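Local atomic coordinates of SusD superfamily protein (Bacteroides thetaiotaomicron, PDB entry 3MCX), a protein that is of unknown function but, as a zinc-binding outer-membrane protein of the SusD family, probably takes part in capturing nutrients such as glycans at the cell surface. Residues Tyr144-Thr158 / Pro167-Val179. Sequence-based numbering, arbitrary orientation.
Sequences YTNDKGASLGVPIET and PSRSTVAQCYEQV. With ZN (zinc ion), chain B.
Gly149 and Ser151 offer their carbonyls to the first turn of helix 172-186, whose N-terminus carries a capping box: Thr171 OG1 accepts from Gln174 N, and Gln174 OE1 from Thr171 N. In this SusD-family, TPR-clan fold the loop after helix 115-140 is thereby tied to the start of the next helix. Val172 N donates almost straight to Ser151 O (2.8 Å, 170°) and Ala173 N to a lone pair of Gly149 O, which occupies two helix N-H groups lacking partners within the helix. Any side chain on Gly149 or Gly153 would strike the helix start, so glycine suits both places. Packing is close at these two glycines, and Ile156 CD1 also presses on Ser170 CB (3.5 Å), beside which water 2 bridges Ile156 N, Ser168 O and Ser170 OG. Gly153 N donates to Ser170 O (2.7 Å), while its own carbonyl is gripped side-on by Arg169 NE (2.8 Å) and NH2, both with this oxygen in the guanidinium plane. A bend at chi3 (69°) curls the arginine back to this oxygen, and Leu152 CB lies over one guanidinium face. Gln473 O and Asn475 OD1 bind the same group, joining the loop to the C-terminal tail. A leucine in place of Arg169 would probably leave Gly153 O without these two donors and lose the arginine's own bonds to Gln473 and Asn475. Tyr144 turns a ring edge to the face of Tyr176, centroids 5.1 Å apart, and water 1 joins Tyr144 N to Tyr176 OH. Val154 faces helices 81-106 and 115-140, where a branched apolar residue fits. Toward Thr158 the contact loosens: its exposed methyl meets the Gln178 amide, whose NE2 is held by Asp182. On the exposed helix surface, Glu177 OE1 binds a zinc ion at 1.9 Å, with water 3 as a further ligand.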
loop_
_atom_site.group_PDB
_atom_site.type_symbol
_atom_site.label_atom_id
_atom_site.label_comp_id
_atom_site.label_asym_id
_atom_site.label_seq_id
_atom_site.Cartn_x
_atom_site.Cartn_y
_atom_site.Cartn_z
ATOM N N TYR A 144 2.082 -12.319 -9.285
ATOM C CA TYR A 144 1.150 -13.034 -10.163
ATOM C C TYR A 144 1.634 -13.055 -11.615
ATOM O O TYR A 144 1.559 -14.077 -12.301
ATOM C CB TYR A 144 -0.244 -12.402 -10.079
ATOM C CG TYR A 144 -1.328 -13.041 -10.909
ATOM C CD1 TYR A 144 -1.378 -12.835 -12.272
ATOM C CD2 TYR A 144 -2.317 -13.826 -10.330
ATOM C CE1 TYR A 144 -2.353 -13.409 -13.064
ATOM C CE2 TYR A 144 -3.309 -14.399 -11.109
ATOM C CZ TYR A 144 -3.306 -14.203 -12.470
ATOM O OH TYR A 144 -4.282 -14.762 -13.287
ATOM N N THR A 145 2.082 -11.899 -12.091
ATOM C CA THR A 145 2.402 -11.761 -13.510
ATOM C C THR A 145 3.660 -12.477 -13.945
ATOM O O THR A 145 3.936 -12.583 -15.138
ATOM C CB THR A 145 2.483 -10.268 -13.915
ATOM O OG1 THR A 145 3.310 -9.571 -12.991
ATOM C CG2 THR A 145 1.093 -9.631 -13.915
ATOM N N ASN A 146 4.439 -13.007 -13.013
ATOM C CA ASN A 146 5.570 -13.844 -13.410
ATOM C C ASN A 146 5.132 -15.144 -14.097
ATOM O O ASN A 146 5.879 -15.689 -14.899
ATOM C CB ASN A 146 6.464 -14.204 -12.211
ATOM C CG ASN A 146 7.352 -13.073 -11.740
ATOM O OD1 ASN A 146 7.240 -11.932 -12.204
ATOM N ND2 ASN A 146 8.262 -13.396 -10.822
ATOM N N ASP A 147 3.952 -15.652 -13.731
ATOM C CA ASP A 147 3.601 -17.037 -14.037
ATOM C C ASP A 147 2.083 -17.299 -13.954
ATOM O O ASP A 147 1.663 -18.409 -13.618
ATOM C CB ASP A 147 4.351 -17.954 -13.038
ATOM C CG ASP A 147 3.935 -17.712 -11.588
ATOM O OD1 ASP A 147 3.255 -16.704 -11.284
ATOM O OD2 ASP A 147 4.327 -18.577 -10.755
ATOM N N LYS A 148 1.283 -16.270 -14.227
ATOM C CA LYS A 148 -0.182 -16.363 -14.077
ATOM C C LYS A 148 -0.577 -16.941 -12.708
ATOM O O LYS A 148 -1.504 -17.716 -12.585
ATOM C CB LYS A 148 -0.806 -17.157 -15.216
ATOM C CG LYS A 148 -0.574 -16.519 -16.626
ATOM C CD LYS A 148 -1.399 -15.219 -16.754
ATOM C CE LYS A 148 -1.282 -14.550 -18.156
ATOM N NZ LYS A 148 -1.881 -13.164 -18.132
ATOM N N GLY A 149 0.147 -16.517 -11.683
ATOM C CA GLY A 149 -0.125 -16.934 -10.318
ATOM C C GLY A 149 0.042 -18.400 -10.025
ATOM O O GLY A 149 -0.573 -18.920 -9.087
ATOM N N ALA A 150 0.863 -19.108 -10.795
ATOM C CA ALA A 150 1.025 -20.540 -10.608
ATOM C C ALA A 150 1.679 -20.935 -9.285
ATOM O O ALA A 150 1.347 -21.986 -8.728
ATOM C CB ALA A 150 1.815 -21.165 -11.771
ATOM N N SER A 151 2.580 -20.094 -8.798
ATOM C CA SER A 151 3.365 -20.417 -7.607
ATOM C C SER A 151 2.522 -20.267 -6.330
ATOM O O SER A 151 1.380 -19.796 -6.382
ATOM C CB SER A 151 4.597 -19.510 -7.570
ATOM O OG SER A 151 4.279 -18.209 -7.231
ATOM N N LEU A 152 3.083 -20.655 -5.183
ATOM C CA LEU A 152 2.308 -20.641 -3.928
ATOM C C LEU A 152 2.035 -19.261 -3.369
ATOM O O LEU A 152 2.929 -18.406 -3.317
ATOM C CB LEU A 152 2.992 -21.509 -2.860
ATOM C CG LEU A 152 3.070 -23.011 -3.147
ATOM C CD1 LEU A 152 3.819 -23.720 -2.011
ATOM C CD2 LEU A 152 1.683 -23.622 -3.358
ATOM N N GLY A 153 0.784 -19.072 -2.947
ATOM C CA GLY A 153 0.343 -17.882 -2.289
ATOM C C GLY A 153 0.294 -18.138 -0.792
ATOM O O GLY A 153 1.317 -18.509 -0.190
ATOM N N VAL A 154 -0.864 -17.939 -0.181
ATOM C CA VAL A 154 -1.052 -18.162 1.243
ATOM C C VAL A 154 -2.318 -18.975 1.485
ATOM O O VAL A 154 -3.100 -19.218 0.550
ATOM C CB VAL A 154 -1.112 -16.852 2.007
ATOM C CG1 VAL A 154 0.162 -16.021 1.812
ATOM C CG2 VAL A 154 -2.348 -16.024 1.582
ATOM N N PRO A 155 -2.557 -19.421 2.722
ATOM C CA PRO A 155 -3.803 -20.113 3.001
ATOM C C PRO A 155 -5.038 -19.215 2.887
ATOM O O PRO A 155 -5.035 -18.045 3.265
ATOM C CB PRO A 155 -3.616 -20.625 4.441
ATOM C CG PRO A 155 -2.136 -20.791 4.559
ATOM C CD PRO A 155 -1.590 -19.615 3.818
ATOM N N ILE A 156 -6.090 -19.794 2.349
ATOM C CA ILE A 156 -7.348 -19.098 2.162
ATOM C C ILE A 156 -8.363 -19.551 3.193
ATOM O O ILE A 156 -8.755 -20.733 3.269
ATOM C CB ILE A 156 -7.916 -19.329 0.735
ATOM C CG1 ILE A 156 -6.934 -18.784 -0.290
ATOM C CG2 ILE A 156 -9.310 -18.651 0.584
ATOM C CD1 ILE A 156 -7.359 -19.048 -1.739
ATOM N N GLU A 157 -8.823 -18.567 3.983
ATOM C CA GLU A 157 -9.936 -18.783 4.942
ATOM C C GLU A 157 -11.164 -17.942 4.602
ATOM O O GLU A 157 -11.090 -16.724 4.568
ATOM C CB GLU A 157 -9.487 -18.437 6.361
ATOM C CG GLU A 157 -8.372 -19.323 6.856
ATOM C CD GLU A 157 -7.978 -19.054 8.320
ATOM O OE1 GLU A 157 -8.708 -18.296 9.012
ATOM O OE2 GLU A 157 -6.958 -19.628 8.778
ATOM N N THR A 158 -12.300 -18.590 4.373
ATOM C CA THR A 158 -13.551 -17.879 4.055
ATOM C C THR A 158 -14.718 -18.271 4.979
ATOM O O THR A 158 -15.885 -17.957 4.711
ATOM C CB THR A 158 -13.945 -18.056 2.577
ATOM O OG1 THR A 158 -14.168 -19.438 2.297
ATOM C CG2 THR A 158 -12.861 -17.475 1.619
ATOM N N PRO A 167 -4.564 -26.076 7.077
ATOM C CA PRO A 167 -4.699 -25.885 5.631
ATOM C C PRO A 167 -3.377 -25.821 4.906
ATOM O O PRO A 167 -2.277 -25.901 5.511
ATOM C CB PRO A 167 -5.438 -24.546 5.510
ATOM C CG PRO A 167 -5.990 -24.277 6.910
ATOM C CD PRO A 167 -4.884 -24.824 7.784
ATOM N N SER A 168 -3.482 -25.707 3.598
ATOM C CA SER A 168 -2.287 -25.604 2.826
ATOM C C SER A 168 -2.312 -24.241 2.194
ATOM O O SER A 168 -3.333 -23.549 2.176
ATOM C CB SER A 168 -2.231 -26.703 1.791
ATOM O OG SER A 168 -2.276 -27.942 2.468
ATOM N N ARG A 169 -1.156 -23.822 1.705
ATOM C CA ARG A 169 -1.092 -22.604 0.916
ATOM C C ARG A 169 -1.819 -22.863 -0.408
ATOM O O ARG A 169 -1.613 -23.883 -1.040
ATOM C CB ARG A 169 0.344 -22.244 0.611
ATOM C CG ARG A 169 1.154 -21.926 1.865
ATOM C CD ARG A 169 2.611 -21.786 1.556
ATOM N NE ARG A 169 2.866 -20.592 0.759
ATOM C CZ ARG A 169 4.052 -20.234 0.259
ATOM N NH1 ARG A 169 5.154 -20.952 0.482
ATOM N NH2 ARG A 169 4.140 -19.131 -0.448
ATOM N N SER A 170 -2.684 -21.952 -0.780
ATOM C CA SER A 170 -3.304 -21.954 -2.115
ATOM C C SER A 170 -2.324 -21.301 -3.066
ATOM O O SER A 170 -1.342 -20.702 -2.604
ATOM C CB SER A 170 -4.656 -21.237 -2.068
ATOM O OG SER A 170 -5.644 -22.049 -1.438
ATOM N N THR A 171 -2.556 -21.411 -4.371
ATOM C CA THR A 171 -1.678 -20.699 -5.312
ATOM C C THR A 171 -1.951 -19.216 -5.301
ATOM O O THR A 171 -3.025 -18.763 -4.869
ATOM C CB THR A 171 -1.823 -21.217 -6.757
ATOM O OG1 THR A 171 -3.120 -20.830 -7.274
ATOM C CG2 THR A 171 -1.622 -22.736 -6.847
ATOM N N VAL A 172 -0.996 -18.433 -5.802
ATOM C CA VAL A 172 -1.213 -17.008 -5.970
ATOM C C VAL A 172 -2.482 -16.722 -6.779
ATOM O O VAL A 172 -3.288 -15.871 -6.414
ATOM C CB VAL A 172 0.040 -16.355 -6.604
ATOM C CG1 VAL A 172 -0.228 -14.934 -7.056
ATOM C CG2 VAL A 172 1.239 -16.376 -5.558
ATOM N N ALA A 173 -2.705 -17.473 -7.857
ATOM C CA ALA A 173 -3.912 -17.243 -8.671
ATOM C C ALA A 173 -5.196 -17.564 -7.882
ATOM O O ALA A 173 -6.177 -16.832 -8.000
ATOM C CB ALA A 173 -3.861 -18.058 -9.957
ATOM N N GLN A 174 -5.206 -18.642 -7.097
ATOM C CA GLN A 174 -6.358 -18.974 -6.287
ATOM C C GLN A 174 -6.646 -17.873 -5.278
ATOM O O GLN A 174 -7.800 -17.495 -5.038
ATOM C CB GLN A 174 -6.124 -20.302 -5.587
ATOM C CG GLN A 174 -6.258 -21.513 -6.506
ATOM C CD GLN A 174 -5.871 -22.817 -5.837
ATOM O OE1 GLN A 174 -4.945 -22.848 -5.010
ATOM N NE2 GLN A 174 -6.550 -23.894 -6.194
ATOM N N CYS A 175 -5.577 -17.305 -4.735
ATOM C CA CYS A 175 -5.717 -16.195 -3.804
ATOM C C CYS A 175 -6.306 -14.978 -4.493
ATOM O O CYS A 175 -7.248 -14.369 -3.989
ATOM C CB CYS A 175 -4.371 -15.880 -3.142
ATOM S SG CYS A 175 -3.836 -17.157 -1.988
ATOM N N TYR A 176 -5.756 -14.601 -5.645
ATOM C CA TYR A 176 -6.328 -13.460 -6.379
ATOM C C TYR A 176 -7.805 -13.680 -6.765
ATOM O O TYR A 176 -8.607 -12.754 -6.722
ATOM C CB TYR A 176 -5.494 -13.090 -7.609
ATOM C CG TYR A 176 -4.343 -12.128 -7.391
ATOM C CD1 TYR A 176 -3.123 -12.545 -6.886
ATOM C CD2 TYR A 176 -4.467 -10.806 -7.761
ATOM C CE1 TYR A 176 -2.063 -11.655 -6.723
ATOM C CE2 TYR A 176 -3.415 -9.911 -7.602
ATOM C CZ TYR A 176 -2.211 -10.353 -7.113
ATOM O OH TYR A 176 -1.169 -9.452 -6.986
ATOM N N GLU A 177 -8.155 -14.895 -7.151
ATOM C CA GLU A 177 -9.572 -15.205 -7.466
ATOM C C GLU A 177 -10.449 -14.879 -6.266
ATOM O O GLU A 177 -11.508 -14.287 -6.409
ATOM C CB GLU A 177 -9.772 -16.652 -7.811
ATOM C CG GLU A 177 -9.308 -17.048 -9.159
ATOM C CD GLU A 177 -9.528 -18.538 -9.378
ATOM O OE1 GLU A 177 -9.636 -19.306 -8.369
ATOM O OE2 GLU A 177 -9.627 -18.933 -10.567
ATOM N N GLN A 178 -9.990 -15.247 -5.076
ATOM C CA GLN A 178 -10.801 -14.989 -3.864
ATOM C C GLN A 178 -10.863 -13.497 -3.534
ATOM O O GLN A 178 -11.945 -13.017 -3.130
ATOM C CB GLN A 178 -10.262 -15.794 -2.677
ATOM C CG GLN A 178 -11.128 -15.738 -1.440
ATOM C CD GLN A 178 -12.468 -16.371 -1.651
ATOM O OE1 GLN A 178 -12.569 -17.550 -2.009
ATOM N NE2 GLN A 178 -13.530 -15.599 -1.414
ATOM N N VAL A 179 -9.742 -12.785 -3.746
ATOM C CA VAL A 179 -9.725 -11.354 -3.533
ATOM C C VAL A 179 -10.748 -10.659 -4.422
ATOM O O VAL A 179 -11.561 -9.845 -3.964
ATOM C CB VAL A 179 -8.357 -10.780 -3.838
ATOM C CG1 VAL A 179 -8.399 -9.228 -3.837
ATOM C CG2 VAL A 179 -7.306 -11.336 -2.832
HETATM ZN ZN ZN B . -9.989 -21.185 -8.500
HETATM O O HOH W 1 1.137 -10.741 -6.967
HETATM O O HOH W 2 -5.751 -22.483 1.221
HETATM O O HOH W 3 -9.768 -21.370 -6.527
#